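Long-range contact in COG0546: Predicted phosphatases (Streptococcus pneumoniae, PDB 2AH5), which is a predicted phosphatase of the haloacid dehalogenase-like hydrolase family whose physiological substrate is not established: residues P137-T149 / K164-Q176. Sequence-based numbering, arbitrary orientation.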
loop_
_atom_site.group_PDB
_atom_site.type_symbol
_atom_site.label_atom_id
_atom_site.label_comp_id
_atom_site.label_asym_id
_atom_site.label_seq_id
_atom_site.Cartn_x
_atom_site.Cartn_y
_atom_site.Cartn_z
ATOM N N PRO A 137 9.344 8.791 6.163
ATOM C CA PRO A 137 8.143 8.539 6.988
ATOM C C PRO A 137 6.801 8.426 6.235
ATOM O O PRO A 137 5.892 7.673 6.663
ATOM C CB PRO A 137 8.122 9.722 7.963
ATOM C CG PRO A 137 9.233 10.603 7.586
ATOM C CD PRO A 137 9.855 10.162 6.323
ATOM N N HIS A 138 6.652 9.146 5.133
ATOM C CA HIS A 138 5.372 9.146 4.404
ATOM C C HIS A 138 5.552 8.724 2.965
ATOM O O HIS A 138 6.674 8.571 2.502
ATOM C CB HIS A 138 4.711 10.526 4.441
ATOM C CG HIS A 138 4.489 11.038 5.825
ATOM N ND1 HIS A 138 5.113 12.168 6.308
ATOM C CD2 HIS A 138 3.729 10.563 6.838
ATOM C CE1 HIS A 138 4.729 12.379 7.555
ATOM N NE2 HIS A 138 3.888 11.422 7.898
ATOM N N LYS A 139 4.431 8.578 2.258
ATOM C CA LYS A 139 4.458 8.073 0.876
ATOM C C LYS A 139 5.397 8.855 -0.044
ATOM O O LYS A 139 6.193 8.244 -0.789
ATOM C CB LYS A 139 3.024 7.977 0.297
ATOM C CG LYS A 139 2.875 7.223 -1.044
ATOM C CD LYS A 139 3.513 5.824 -1.047
ATOM C CE LYS A 139 2.589 4.667 -0.611
ATOM N NZ LYS A 139 1.664 4.925 0.487
ATOM N N ALA A 140 5.339 10.192 -0.004
ATOM C CA ALA A 140 6.234 10.992 -0.862
ATOM C C ALA A 140 7.728 10.694 -0.618
ATOM O O ALA A 140 8.511 10.598 -1.565
ATOM C CB ALA A 140 5.949 12.513 -0.700
ATOM N N ASP A 141 8.116 10.575 0.654
ATOM C CA ASP A 141 9.523 10.289 1.021
ATOM C C ASP A 141 9.989 8.923 0.486
ATOM O O ASP A 141 11.115 8.782 -0.046
ATOM C CB ASP A 141 9.669 10.339 2.534
ATOM C CG ASP A 141 9.126 11.635 3.120
ATOM O OD1 ASP A 141 9.618 12.710 2.729
ATOM O OD2 ASP A 141 8.178 11.573 3.929
ATOM N N VAL A 142 9.097 7.939 0.566
ATOM C CA VAL A 142 9.388 6.597 0.060
ATOM C C VAL A 142 9.599 6.645 -1.463
ATOM O O VAL A 142 10.564 6.088 -1.999
ATOM C CB VAL A 142 8.250 5.603 0.463
ATOM C CG1 VAL A 142 8.511 4.222 -0.108
ATOM C CG2 VAL A 142 8.124 5.526 1.998
ATOM N N ILE A 143 8.712 7.355 -2.148
ATOM C CA ILE A 143 8.797 7.528 -3.604
ATOM C C ILE A 143 10.114 8.248 -3.964
ATOM O O ILE A 143 10.853 7.798 -4.861
ATOM C CB ILE A 143 7.566 8.312 -4.133
ATOM C CG1 ILE A 143 6.282 7.475 -3.993
ATOM C CG2 ILE A 143 7.769 8.786 -5.564
ATOM C CD1 ILE A 143 4.978 8.156 -4.382
ATOM N N HIS A 144 10.407 9.350 -3.260
ATOM C CA HIS A 144 11.704 10.027 -3.429
ATOM C C HIS A 144 12.883 9.064 -3.298
ATOM O O HIS A 144 13.812 9.092 -4.104
ATOM C CB HIS A 144 11.896 11.167 -2.413
ATOM C CG HIS A 144 11.217 12.454 -2.795
ATOM N ND1 HIS A 144 11.352 13.042 -4.039
ATOM C CD2 HIS A 144 10.398 13.265 -2.085
ATOM C CE1 HIS A 144 10.638 14.154 -4.078
ATOM N NE2 HIS A 144 10.055 14.314 -2.904
ATOM N N GLN A 145 12.863 8.247 -2.255
ATOM C CA GLN A 145 13.939 7.295 -2.038
ATOM C C GLN A 145 14.081 6.308 -3.223
ATOM O O GLN A 145 15.204 6.065 -3.708
ATOM C CB GLN A 145 13.721 6.551 -0.732
ATOM C CG GLN A 145 14.858 5.580 -0.453
ATOM C CD GLN A 145 14.748 4.872 0.867
ATOM O OE1 GLN A 145 13.781 5.056 1.619
ATOM N NE2 GLN A 145 15.770 4.058 1.176
ATOM N N ALA A 146 12.957 5.729 -3.654
ATOM C CA ALA A 146 12.937 4.826 -4.811
ATOM C C ALA A 146 13.526 5.501 -6.059
ATOM O O ALA A 146 14.396 4.933 -6.727
ATOM C CB ALA A 146 11.511 4.283 -5.087
ATOM N N LEU A 147 13.074 6.718 -6.357
ATOM C CA LEU A 147 13.526 7.435 -7.551
ATOM C C LEU A 147 15.028 7.737 -7.506
ATOM O O LEU A 147 15.774 7.391 -8.444
ATOM C CB LEU A 147 12.752 8.740 -7.732
ATOM C CG LEU A 147 11.277 8.742 -8.158
ATOM C CD1 LEU A 147 10.767 10.137 -7.955
ATOM C CD2 LEU A 147 11.148 8.321 -9.618
ATOM N N GLN A 148 15.464 8.350 -6.405
ATOM C CA GLN A 148 16.874 8.707 -6.237
ATOM C C GLN A 148 17.817 7.499 -6.225
ATOM O O GLN A 148 18.822 7.502 -6.931
ATOM C CB GLN A 148 17.059 9.607 -5.017
ATOM C CG GLN A 148 16.289 10.908 -5.196
ATOM C CD GLN A 148 16.348 11.823 -3.996
ATOM O OE1 GLN A 148 17.209 11.680 -3.119
ATOM N NE2 GLN A 148 15.428 12.779 -3.954
ATOM N N THR A 149 17.460 6.448 -5.488
ATOM C CA THR A 149 18.318 5.266 -5.414
ATOM C C THR A 149 18.517 4.628 -6.793
ATOM O O THR A 149 19.591 4.099 -7.070
ATOM C CB THR A 149 17.815 4.236 -4.383
ATOM O OG1 THR A 149 17.694 4.895 -3.122
ATOM C CG2 THR A 149 18.831 3.134 -4.217
ATOM N N LYS A 164 -5.839 7.570 -1.521
ATOM C CA LYS A 164 -5.552 8.996 -1.635
ATOM C C LYS A 164 -4.095 9.294 -1.283
ATOM O O LYS A 164 -3.493 10.219 -1.833
ATOM C CB LYS A 164 -6.506 9.802 -0.734
ATOM C CG LYS A 164 -6.410 9.437 0.729
ATOM C CD LYS A 164 -7.608 9.931 1.535
ATOM C CE LYS A 164 -7.430 11.383 1.928
ATOM N NZ LYS A 164 -8.174 11.719 3.201
ATOM N N PHE A 165 -3.521 8.518 -0.364
ATOM C CA PHE A 165 -2.102 8.716 0.004
ATOM C C PHE A 165 -1.148 8.431 -1.164
ATOM O O PHE A 165 -0.166 9.134 -1.346
ATOM C CB PHE A 165 -1.755 7.886 1.243
ATOM C CG PHE A 165 -2.692 8.128 2.396
ATOM C CD1 PHE A 165 -2.455 9.164 3.283
ATOM C CD2 PHE A 165 -3.816 7.325 2.580
ATOM C CE1 PHE A 165 -3.334 9.402 4.363
ATOM C CE2 PHE A 165 -4.693 7.554 3.644
ATOM C CZ PHE A 165 -4.450 8.606 4.522
ATOM N N ASP A 166 -1.470 7.417 -1.964
ATOM C CA ASP A 166 -0.711 7.105 -3.180
ATOM C C ASP A 166 -0.880 8.232 -4.192
ATOM O O ASP A 166 0.068 8.621 -4.835
ATOM C CB ASP A 166 -1.243 5.808 -3.819
ATOM C CG ASP A 166 -0.922 4.568 -2.988
ATOM O OD1 ASP A 166 0.161 4.523 -2.368
ATOM O OD2 ASP A 166 -1.774 3.667 -2.903
HETATM N N MSE A 167 -2.108 8.735 -4.340
HETATM C CA MSE A 167 -2.374 9.769 -5.345
HETATM C C MSE A 167 -1.648 11.062 -4.966
HETATM O O MSE A 167 -1.017 11.697 -5.814
HETATM C CB MSE A 167 -3.880 10.052 -5.473
HETATM C CG MSE A 167 -4.756 8.855 -5.823
HETATM SE SE MSE A 167 -4.372 8.101 -7.606
HETATM C CE MSE A 167 -3.000 6.673 -7.114
ATOM N N LEU A 168 -1.732 11.443 -3.694
ATOM C CA LEU A 168 -1.065 12.669 -3.225
ATOM C C LEU A 168 0.457 12.515 -3.264
ATOM O O LEU A 168 1.169 13.450 -3.619
ATOM C CB LEU A 168 -1.501 13.023 -1.807
ATOM C CG LEU A 168 -2.897 13.629 -1.649
ATOM C CD1 LEU A 168 -3.291 13.628 -0.196
ATOM C CD2 LEU A 168 -2.942 15.032 -2.230
ATOM N N GLY A 169 0.951 11.338 -2.882
ATOM C CA GLY A 169 2.378 11.031 -3.012
ATOM C C GLY A 169 2.885 11.248 -4.430
ATOM O O GLY A 169 3.965 11.829 -4.636
ATOM N N ALA A 170 2.116 10.789 -5.417
ATOM C CA ALA A 170 2.485 10.947 -6.813
ATOM C C ALA A 170 2.523 12.420 -7.189
ATOM O O ALA A 170 3.422 12.861 -7.902
ATOM C CB ALA A 170 1.516 10.199 -7.734
ATOM N N ARG A 171 1.551 13.178 -6.691
ATOM C CA ARG A 171 1.455 14.581 -7.092
ATOM C C ARG A 171 2.621 15.348 -6.480
ATOM O O ARG A 171 3.262 16.174 -7.141
ATOM C CB ARG A 171 0.115 15.190 -6.666
ATOM C CG ARG A 171 0.137 16.708 -6.793
ATOM C CD ARG A 171 -1.189 17.377 -6.529
ATOM N NE ARG A 171 -0.984 18.824 -6.563
ATOM C CZ ARG A 171 -0.956 19.553 -7.678
ATOM N NH1 ARG A 171 -1.163 18.987 -8.862
ATOM N NH2 ARG A 171 -0.751 20.860 -7.606
ATOM N N GLU A 172 2.894 15.077 -5.210
ATOM C CA GLU A 172 4.021 15.717 -4.504
ATOM C C GLU A 172 5.391 15.477 -5.145
ATOM O O GLU A 172 6.264 16.344 -5.101
ATOM C CB GLU A 172 4.050 15.267 -3.052
ATOM C CG GLU A 172 3.082 16.062 -2.181
ATOM C CD GLU A 172 2.526 15.280 -1.008
ATOM O OE1 GLU A 172 2.945 14.116 -0.812
ATOM O OE2 GLU A 172 1.644 15.825 -0.285
ATOM N N THR A 173 5.574 14.313 -5.753
ATOM C CA THR A 173 6.892 13.906 -6.246
ATOM C C THR A 173 7.001 14.084 -7.756
ATOM O O THR A 173 8.084 13.979 -8.323
ATOM C CB THR A 173 7.168 12.425 -5.914
ATOM O OG1 THR A 173 6.081 11.632 -6.391
ATOM C CG2 THR A 173 7.325 12.220 -4.423
ATOM N N GLY A 174 5.879 14.358 -8.414
ATOM C CA GLY A 174 5.881 14.509 -9.868
ATOM C C GLY A 174 5.834 13.230 -10.709
ATOM O O GLY A 174 6.073 13.268 -11.913
ATOM N N ILE A 175 5.521 12.088 -10.100
ATOM C CA ILE A 175 5.423 10.855 -10.912
ATOM C C ILE A 175 3.973 10.685 -11.364
ATOM O O ILE A 175 3.063 11.326 -10.821
ATOM C CB ILE A 175 5.903 9.582 -10.149
ATOM C CG1 ILE A 175 4.978 9.280 -8.965
ATOM C CG2 ILE A 175 7.375 9.736 -9.652
ATOM C CD1 ILE A 175 5.206 7.911 -8.327
ATOM N N GLN A 176 3.742 9.827 -12.349
ATOM C CA GLN A 176 2.372 9.591 -12.780
ATOM C C GLN A 176 1.651 8.705 -11.738
ATOM O O GLN A 176 2.291 8.080 -10.891
ATOM C CB GLN A 176 2.350 8.931 -14.140
ATOM C CG GLN A 176 2.653 9.882 -15.324
ATOM C CD GLN A 176 2.490 9.181 -16.637
ATOM O OE1 GLN A 176 1.508 8.462 -16.844
ATOM N NE2 GLN A 176 3.461 9.353 -17.532
HETATM O O HOH W 1 3.120 11.675 1.059
#
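Helices 139-149 and 164-173 cross at -54° with their axes 8.5 Å apart, and come nearest where A140 meets G169, the two CA atoms 4.4 Å from each other. With no side chain at G169, the aliphatic part of K139 and the end of I143 lie against bare backbone: K139 CG sits 3.6 Å from F165 O, and I143 CD1 rests on the G169 carbonyl group. K139 leaves its helix with CG anti to the backbone N (chi1 -169°), then bends at each later torsion along the flank of helix 164-173, CE coming even nearer to D166 OD1 than NZ, which makes a salt bridge with it (3.3 Å). D166 OD2 lies close to D10 OD2, in the probable DxDx(T/V) motif of HAD enzymes. Where the first turn of helix 139-149 meets the last of helix 164-173, a water accepts from A140 N and donates to E172 OE1, linking the helices. One turn on from G169, T173 meets both I143 and H144. Its OG1, at chi1 53°, turns back to G169 O (2.8 Å), while CG2 stands over the face of the H144 ring in a CH-pi contact, 3.8 Å from the centroid. I143 CG2 packs against the same threonine and reaches I175 CD1 at 3.9 Å; L147 CD1 meets I175 CG2. I143, L147 and I175 also touch F8 of strand 6-9, sealing the helices onto the central parallel sheet. Such helices, joined through strand 157-161 on one side of that sheet, are characteristic of the Rossmann-like HAD core, the lysine-aspartate pair lying beside the probable active site.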